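Local coordinates for O-methyltransferase (Saccharopolyspora spinosa, PDB 4CE0), which probably transfers a methyl group from S-adenosylmethionine to the 4'-hydroxyl of the rhamnose of a spinosyn intermediate, using a bound magnesium ion, at residues L143-V146 with R147-F150; L155-E158 with Q159-F162; R197-Y200 with P201-S204. One frame throughout, in Å; residues are numbered along the deposited sequence.

Contact 1: residues L143-V146 with R147-F150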
loop_
_atom_site.group_PDB
_atom_site.type_symbol
_atom_site.label_atom_id
_atom_site.label_comp_id
_atom_site.label_asym_id
_atom_site.label_seq_id
_atom_site.Cartn_x
_atom_site.Cartn_y
_atom_site.Cartn_z
ATOM N N LEU A 143 16.980 -7.164 14.003
ATOM C CA LEU A 143 15.921 -6.448 14.708
ATOM C C LEU A 143 15.826 -5.031 14.147
ATOM O O LEU A 143 14.741 -4.475 13.945
ATOM C CB LEU A 143 16.218 -6.426 16.221
ATOM C CG LEU A 143 15.250 -5.725 17.199
ATOM C CD1 LEU A 143 13.827 -6.245 17.022
ATOM C CD2 LEU A 143 15.721 -5.962 18.637
ATOM N N GLU A 144 16.982 -4.454 13.865
ATOM C CA GLU A 144 17.012 -3.108 13.356
ATOM C C GLU A 144 16.224 -3.061 12.061
ATOM O O GLU A 144 15.433 -2.150 11.849
ATOM C CB GLU A 144 18.455 -2.657 13.141
ATOM C CG GLU A 144 18.565 -1.299 12.526
ATOM C CD GLU A 144 19.958 -0.704 12.707
ATOM O OE1 GLU A 144 20.399 -0.512 13.878
ATOM O OE2 GLU A 144 20.614 -0.446 11.668
ATOM N N THR A 145 16.456 -4.037 11.192
ATOM C CA THR A 145 15.807 -4.075 9.878
ATOM C C THR A 145 14.290 -4.255 10.008
ATOM O O THR A 145 13.509 -3.525 9.380
ATOM C CB THR A 145 16.392 -5.202 9.014
ATOM O OG1 THR A 145 17.792 -4.957 8.782
ATOM C CG2 THR A 145 15.629 -5.295 7.669
ATOM N N VAL A 146 13.871 -5.202 10.843
ATOM C CA VAL A 146 12.445 -5.391 11.103
ATOM C C VAL A 146 11.790 -4.128 11.692
ATOM O O VAL A 146 10.673 -3.785 11.324
ATOM C CB VAL A 146 12.166 -6.599 12.060
ATOM C CG1 VAL A 146 10.659 -6.774 12.274
ATOM C CG2 VAL A 146 12.783 -7.904 11.523
ATOM N N ARG A 147 12.455 -3.474 12.644
ATOM C CA ARG A 147 11.942 -2.246 13.255
ATOM C C ARG A 147 11.708 -1.188 12.138
ATOM O O ARG A 147 10.650 -0.529 12.088
ATOM C CB ARG A 147 12.929 -1.697 14.337
ATOM C CG ARG A 147 12.631 -2.116 15.819
ATOM C CD ARG A 147 13.559 -1.420 16.910
ATOM N NE ARG A 147 13.307 0.033 17.026
ATOM C CZ ARG A 147 12.350 0.557 17.792
ATOM N NH1 ARG A 147 11.556 -0.230 18.543
ATOM N NH2 ARG A 147 12.167 1.870 17.810
ATOM N N GLN A 148 12.709 -1.012 11.268
ATOM C CA GLN A 148 12.649 -0.081 10.141
ATOM C C GLN A 148 11.425 -0.420 9.254
ATOM O O GLN A 148 10.682 0.476 8.817
ATOM C CB GLN A 148 13.947 -0.137 9.304
ATOM C CG GLN A 148 15.192 0.539 9.947
ATOM C CD GLN A 148 16.520 0.238 9.204
ATOM O OE1 GLN A 148 16.659 -0.781 8.514
ATOM N NE2 GLN A 148 17.509 1.137 9.361
ATOM N N ASN A 149 11.233 -1.712 8.985
ATOM C CA ASN A 149 10.115 -2.172 8.158
ATOM C C ASN A 149 8.786 -1.740 8.762
ATOM O O ASN A 149 7.938 -1.242 8.052
ATOM C CB ASN A 149 10.175 -3.691 7.937
ATOM C CG ASN A 149 11.318 -4.086 7.025
ATOM O OD1 ASN A 149 11.875 -3.233 6.325
ATOM N ND2 ASN A 149 11.678 -5.356 7.031
ATOM N N PHE A 150 8.618 -1.887 10.076
ATOM C CA PHE A 150 7.359 -1.477 10.707
ATOM C C PHE A 150 7.170 0.030 10.505
ATOM O O PHE A 150 6.036 0.496 10.261
ATOM C CB PHE A 150 7.330 -1.792 12.204
ATOM C CG PHE A 150 6.711 -3.117 12.574
ATOM C CD1 PHE A 150 7.472 -4.278 12.537
ATOM C CD2 PHE A 150 5.402 -3.193 13.044
ATOM C CE1 PHE A 150 6.939 -5.529 12.907
ATOM C CE2 PHE A 150 4.841 -4.443 13.422
ATOM C CZ PHE A 150 5.623 -5.613 13.356
#

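Contact 2: residues L155-E158 with Q159-F162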
loop_
_atom_site.group_PDB
_atom_site.type_symbol
_atom_site.label_atom_id
_atom_site.label_comp_id
_atom_site.label_asym_id
_atom_site.label_seq_id
_atom_site.Cartn_x
_atom_site.Cartn_y
_atom_site.Cartn_z
ATOM N N LEU A 155 3.765 2.045 11.568
ATOM C CA LEU A 155 3.218 1.194 12.628
ATOM C C LEU A 155 4.219 0.773 13.696
ATOM O O LEU A 155 3.973 -0.195 14.393
ATOM C CB LEU A 155 2.567 -0.050 12.029
ATOM C CG LEU A 155 1.342 0.271 11.168
ATOM C CD1 LEU A 155 1.000 -0.920 10.317
ATOM C CD2 LEU A 155 0.134 0.675 12.032
ATOM N N LEU A 156 5.326 1.500 13.844
ATOM C CA LEU A 156 6.305 1.153 14.865
ATOM C C LEU A 156 5.964 1.911 16.130
ATOM O O LEU A 156 6.502 2.972 16.358
ATOM C CB LEU A 156 7.721 1.478 14.394
ATOM C CG LEU A 156 8.832 1.133 15.396
ATOM C CD1 LEU A 156 8.832 -0.353 15.669
ATOM C CD2 LEU A 156 10.203 1.578 14.869
ATOM N N ASP A 157 5.035 1.393 16.922
ATOM C CA ASP A 157 4.560 2.134 18.101
ATOM C C ASP A 157 4.453 1.245 19.354
ATOM O O ASP A 157 5.039 0.156 19.412
ATOM C CB ASP A 157 3.235 2.845 17.785
ATOM C CG ASP A 157 2.042 1.904 17.680
ATOM O OD1 ASP A 157 2.235 0.672 17.549
ATOM O OD2 ASP A 157 0.895 2.421 17.733
ATOM N N GLU A 158 3.714 1.709 20.351
ATOM C CA GLU A 158 3.680 1.055 21.688
ATOM C C GLU A 158 3.007 -0.311 21.656
ATOM O O GLU A 158 3.179 -1.120 22.578
ATOM C CB GLU A 158 2.917 1.916 22.688
ATOM C CG GLU A 158 1.588 2.429 22.107
ATOM C CD GLU A 158 0.617 2.942 23.159
ATOM O OE1 GLU A 158 0.948 2.863 24.368
ATOM O OE2 GLU A 158 -0.475 3.429 22.771
ATOM N N GLN A 159 2.233 -0.585 20.603
ATOM C CA GLN A 159 1.504 -1.844 20.511
ATOM C C GLN A 159 2.292 -2.962 19.842
ATOM O O GLN A 159 1.747 -4.027 19.568
ATOM C CB GLN A 159 0.193 -1.625 19.762
ATOM C CG GLN A 159 -0.851 -0.854 20.552
ATOM C CD GLN A 159 -2.162 -0.740 19.789
ATOM O OE1 GLN A 159 -2.453 0.291 19.166
ATOM N NE2 GLN A 159 -2.940 -1.803 19.802
ATOM N N VAL A 160 3.558 -2.709 19.540
ATOM C CA VAL A 160 4.440 -3.722 18.964
ATOM C C VAL A 160 5.638 -3.928 19.907
ATOM O O VAL A 160 6.337 -2.950 20.258
ATOM C CB VAL A 160 5.003 -3.295 17.605
ATOM C CG1 VAL A 160 5.792 -4.449 16.981
ATOM C CG2 VAL A 160 3.861 -2.826 16.661
ATOM N N ARG A 161 5.879 -5.183 20.294
ATOM C CA ARG A 161 7.026 -5.550 21.143
ATOM C C ARG A 161 7.830 -6.687 20.531
ATOM O O ARG A 161 7.297 -7.600 19.872
ATOM C CB ARG A 161 6.555 -5.929 22.540
ATOM C CG ARG A 161 5.863 -4.762 23.246
ATOM C CD ARG A 161 5.483 -5.084 24.691
ATOM N NE ARG A 161 6.665 -5.332 25.533
ATOM C CZ ARG A 161 6.647 -5.386 26.869
ATOM N NH1 ARG A 161 5.516 -5.195 27.542
ATOM N NH2 ARG A 161 7.758 -5.648 27.540
ATOM N N PHE A 162 9.136 -6.588 20.694
ATOM C CA PHE A 162 10.033 -7.545 20.083
ATOM C C PHE A 162 10.619 -8.422 21.153
ATOM O O PHE A 162 10.957 -7.944 22.218
ATOM C CB PHE A 162 11.116 -6.818 19.300
ATOM C CG PHE A 162 10.563 -5.889 18.246
ATOM C CD1 PHE A 162 10.252 -4.565 18.558
ATOM C CD2 PHE A 162 10.359 -6.334 16.938
ATOM C CE1 PHE A 162 9.744 -3.695 17.592
ATOM C CE2 PHE A 162 9.836 -5.453 15.943
ATOM C CZ PHE A 162 9.536 -4.150 16.273
HETATM O O HOH W 1 7.589 -0.872 18.923
#

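Contact 3: residues R197-Y200 with P201-S204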
loop_
_atom_site.group_PDB
_atom_site.type_symbol
_atom_site.label_atom_id
_atom_site.label_comp_id
_atom_site.label_asym_id
_atom_site.label_seq_id
_atom_site.Cartn_x
_atom_site.Cartn_y
_atom_site.Cartn_z
ATOM N N ARG A 197 4.798 -25.571 23.201
ATOM C CA ARG A 197 4.943 -25.898 24.637
ATOM C C ARG A 197 4.843 -24.660 25.537
ATOM O O ARG A 197 4.202 -24.689 26.581
ATOM C CB ARG A 197 6.279 -26.564 24.925
ATOM C CG ARG A 197 6.364 -27.992 24.444
ATOM C CD ARG A 197 7.551 -28.774 25.047
ATOM N NE ARG A 197 7.674 -30.055 24.360
ATOM C CZ ARG A 197 6.810 -31.058 24.500
ATOM N NH1 ARG A 197 5.781 -30.953 25.344
ATOM N NH2 ARG A 197 6.975 -32.172 23.804
ATOM N N ASN A 198 5.476 -23.569 25.129
ATOM C CA ASN A 198 5.518 -22.381 25.956
ATOM C C ASN A 198 4.357 -21.404 25.773
ATOM O O ASN A 198 4.008 -20.700 26.726
ATOM C CB ASN A 198 6.867 -21.667 25.774
ATOM C CG ASN A 198 8.061 -22.553 26.215
ATOM O OD1 ASN A 198 8.225 -22.802 27.390
ATOM N ND2 ASN A 198 8.878 -23.006 25.270
ATOM N N LEU A 199 3.759 -21.332 24.576
ATOM C CA LEU A 199 2.763 -20.282 24.324
ATOM C C LEU A 199 1.335 -20.785 24.197
ATOM O O LEU A 199 0.393 -20.054 24.493
ATOM C CB LEU A 199 3.150 -19.445 23.097
ATOM C CG LEU A 199 4.508 -18.743 23.158
ATOM C CD1 LEU A 199 4.746 -17.963 21.844
ATOM C CD2 LEU A 199 4.612 -17.808 24.372
ATOM N N TYR A 200 1.150 -22.027 23.761
ATOM C CA TYR A 200 -0.211 -22.542 23.679
ATOM C C TYR A 200 -0.986 -22.429 24.987
ATOM O O TYR A 200 -2.167 -22.123 24.967
ATOM C CB TYR A 200 -0.262 -23.994 23.249
ATOM C CG TYR A 200 -1.689 -24.428 22.960
ATOM C CD1 TYR A 200 -2.306 -24.034 21.795
ATOM C CD2 TYR A 200 -2.422 -25.221 23.865
ATOM C CE1 TYR A 200 -3.597 -24.408 21.502
ATOM C CE2 TYR A 200 -3.743 -25.597 23.580
ATOM C CZ TYR A 200 -4.314 -25.181 22.375
ATOM O OH TYR A 200 -5.609 -25.515 22.003
ATOM N N PRO A 201 -0.330 -22.706 26.126
ATOM C CA PRO A 201 -1.062 -22.588 27.399
ATOM C C PRO A 201 -1.577 -21.167 27.655
ATOM O O PRO A 201 -2.568 -21.020 28.367
ATOM C CB PRO A 201 -0.023 -22.996 28.456
ATOM C CG PRO A 201 0.999 -23.837 27.711
ATOM C CD PRO A 201 1.035 -23.235 26.306
ATOM N N LYS A 202 -0.949 -20.150 27.056
ATOM C CA LYS A 202 -1.382 -18.757 27.241
ATOM C C LYS A 202 -2.503 -18.356 26.292
ATOM O O LYS A 202 -3.064 -17.244 26.399
ATOM C CB LYS A 202 -0.197 -17.794 27.038
ATOM C CG LYS A 202 0.836 -17.870 28.139
ATOM C CD LYS A 202 2.192 -17.323 27.723
ATOM C CE LYS A 202 3.178 -17.406 28.898
ATOM N NZ LYS A 202 4.585 -17.230 28.456
ATOM N N LEU A 203 -2.799 -19.226 25.336
ATOM C CA LEU A 203 -3.845 -18.974 24.364
ATOM C C LEU A 203 -5.212 -19.089 24.990
ATOM O O LEU A 203 -5.602 -20.158 25.486
ATOM C CB LEU A 203 -3.769 -19.963 23.209
ATOM C CG LEU A 203 -4.743 -19.740 22.051
ATOM C CD1 LEU A 203 -4.486 -18.414 21.285
ATOM C CD2 LEU A 203 -4.668 -20.905 21.067
ATOM N N SER A 204 -5.957 -17.994 24.921
ATOM C CA SER A 204 -7.326 -17.952 25.432
ATOM C C SER A 204 -8.232 -18.952 24.716
ATOM O O SER A 204 -7.966 -19.339 23.565
ATOM C CB SER A 204 -7.920 -16.542 25.284
ATOM O OG SER A 204 -7.077 -15.546 25.864
#

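Contact 1: residues L143-V146 with R147-F150
The Phe150 ring takes the carbonyl oxygen of Val146 at its edge, in the ring plane, with Val146 O 3.5 Å from Phe150 CD1. Alongside, Val146 CG1 lies 4.0 Å from Phe150 CE1; the two side chains run next to each other and point the same way. Val146 has CG1 anti to its backbone N (chi1 -179°), which sets that methyl beside the carbonyl carbon, on the side of the ring one turn on. The carboxylate of Glu144 and the amide of Gln148 are turned 53° against each other; the two chains cross at a slant, Glu144 CG coming closest to Gln148 NE2 at 4.1 Å, a loose contact. Asn149 runs beside Thr145, its ND2 4.0 Å from Thr145 CG2. Asn149 ND2 donates to Arg86 O, while Thr145 OG1 bonds to Ser142 OG.

Beneath the side chains four successive i to i+4 bonds link 143-146 to 147-150, from Arg147 N to Leu143 O (2.8 Å) through to Phe150 N to Val146 O (3.1 Å). Phe150 packs on Cys90 and Ile91 of helix 88-100 and Val160 of strand 160-164, and Val146 meets Phe162 and Phe113. The chemistry thus differs round the helix: Val146 and Phe150 seal it with apolar carbon against the Rossmann-like core, Asn149 is a buried amide tied to Arg86, and the exposed Glu144 and Gln148 touch each other only lightly.

Contact 2: residues L155-E158 with Q159-F162
Leu156 holds CG anti to its backbone N (chi1 -179°), and Phe162 has CG beside its own N (chi1 -57°); together these torsions carry a leucine methyl to a ring six residues on. Leu156 CD1 arrives at the ring edge, in plane, 3.9 Å from Phe162 CZ, and the two side chains cross at about a right angle. Asp157 adopts the less roomy rotamer with CG between N and the carbonyl carbon (chi1 73°), which curls the carboxylate back over the turn. There OD1 lies 3.3 Å from Gln159 N and 3.8 Å from Gln159 CB. Each carboxylate oxygen has a partner: a weak bond from Gln159 N on OD1, a salt bridge to Arg94 of helix 88-100 on OD2.

Asp157 to Val160 form a type I beta turn, closed by Val160 N to Asp157 O at 3.2 Å; just before it, Leu156 is the centre of an inverse gamma turn. The pair of turns swings the chain from the end of helix 143-152 into strand 160-164, an outermost strand of the sheet within this chain, which runs parallel to strand 107-111 in the Rossmann-like alpha/beta fold of these methyltransferases. A water donates to both Asp157 O and Val160 O, each at 2.8 Å, and bridges the mouth of the turn. Val160 CG2 packs 3.5 Å from Leu155 O, while Gln159, lying beside Asp157, sends NE2 to the backbone oxygens of Asp102 and Arg105.

Contact 3: residues R197-Y200 with P201-S204
Tyr200, in the 3-10 segment that follows helix 189-199, leans across to Leu203. Its CB is 3.4 Å from Pro201 CD, a contact between chain neighbours. CG and CD2 then pass near Pro201 N, which lies oblique to the ring. Further out, CD1 is 4.0 Å from Leu203 CD2, and CE1 comes in at 3.7 Å from the same methyl, again at an oblique angle. At the tip, OH is hydrogen-bonded outside the two segments. CG stands anti to the backbone N (chi1 -171°), which throws the ring to the side where Leu203 waits. Both side chains also rest on Val209 of strand 207-211, and the Tyr200 side chain touches Ile232 and Arg248.

The backbone steps down in 3-10 fashion: Lys202 N bonds to Leu199 O at 2.9 Å, and Leu203 N to Tyr200 O at 3.0 Å, each donor well above the carbonyl plane. Pro201 CD, standing where the N-H hydrogen would be, lies 3.5 Å from Arg197 O. Pro201 therefore cannot donate to that oxygen, the chain continues through two out-of-plane i to i+3 bonds, and the Tyr200–Leu203 pair packs its apolar side onto the sheet.

In the fold
Contacts 1 and 2 belong to one piece of the fold: helix 143-152 and the turns that lead from it into strand 160-164. They touch directly, with Leu143 against Phe162 and Phe150 against Val160, and their centres are 11 Å apart. Contact 3 lies away from both, its nearest atoms about 15 Å from contact 1 and about 11 Å from contact 2, running from the last turn of helix 189-199 into strand 203-204. All three mix buried and exposed residues; buried Asn149 and Gln159 bond to backbone oxygens. Contact 1 relies on regular i to i+4 bonds, contact 2 on a beta turn with carboxylate and water, contact 3 on i to i+3 bonds and a proline.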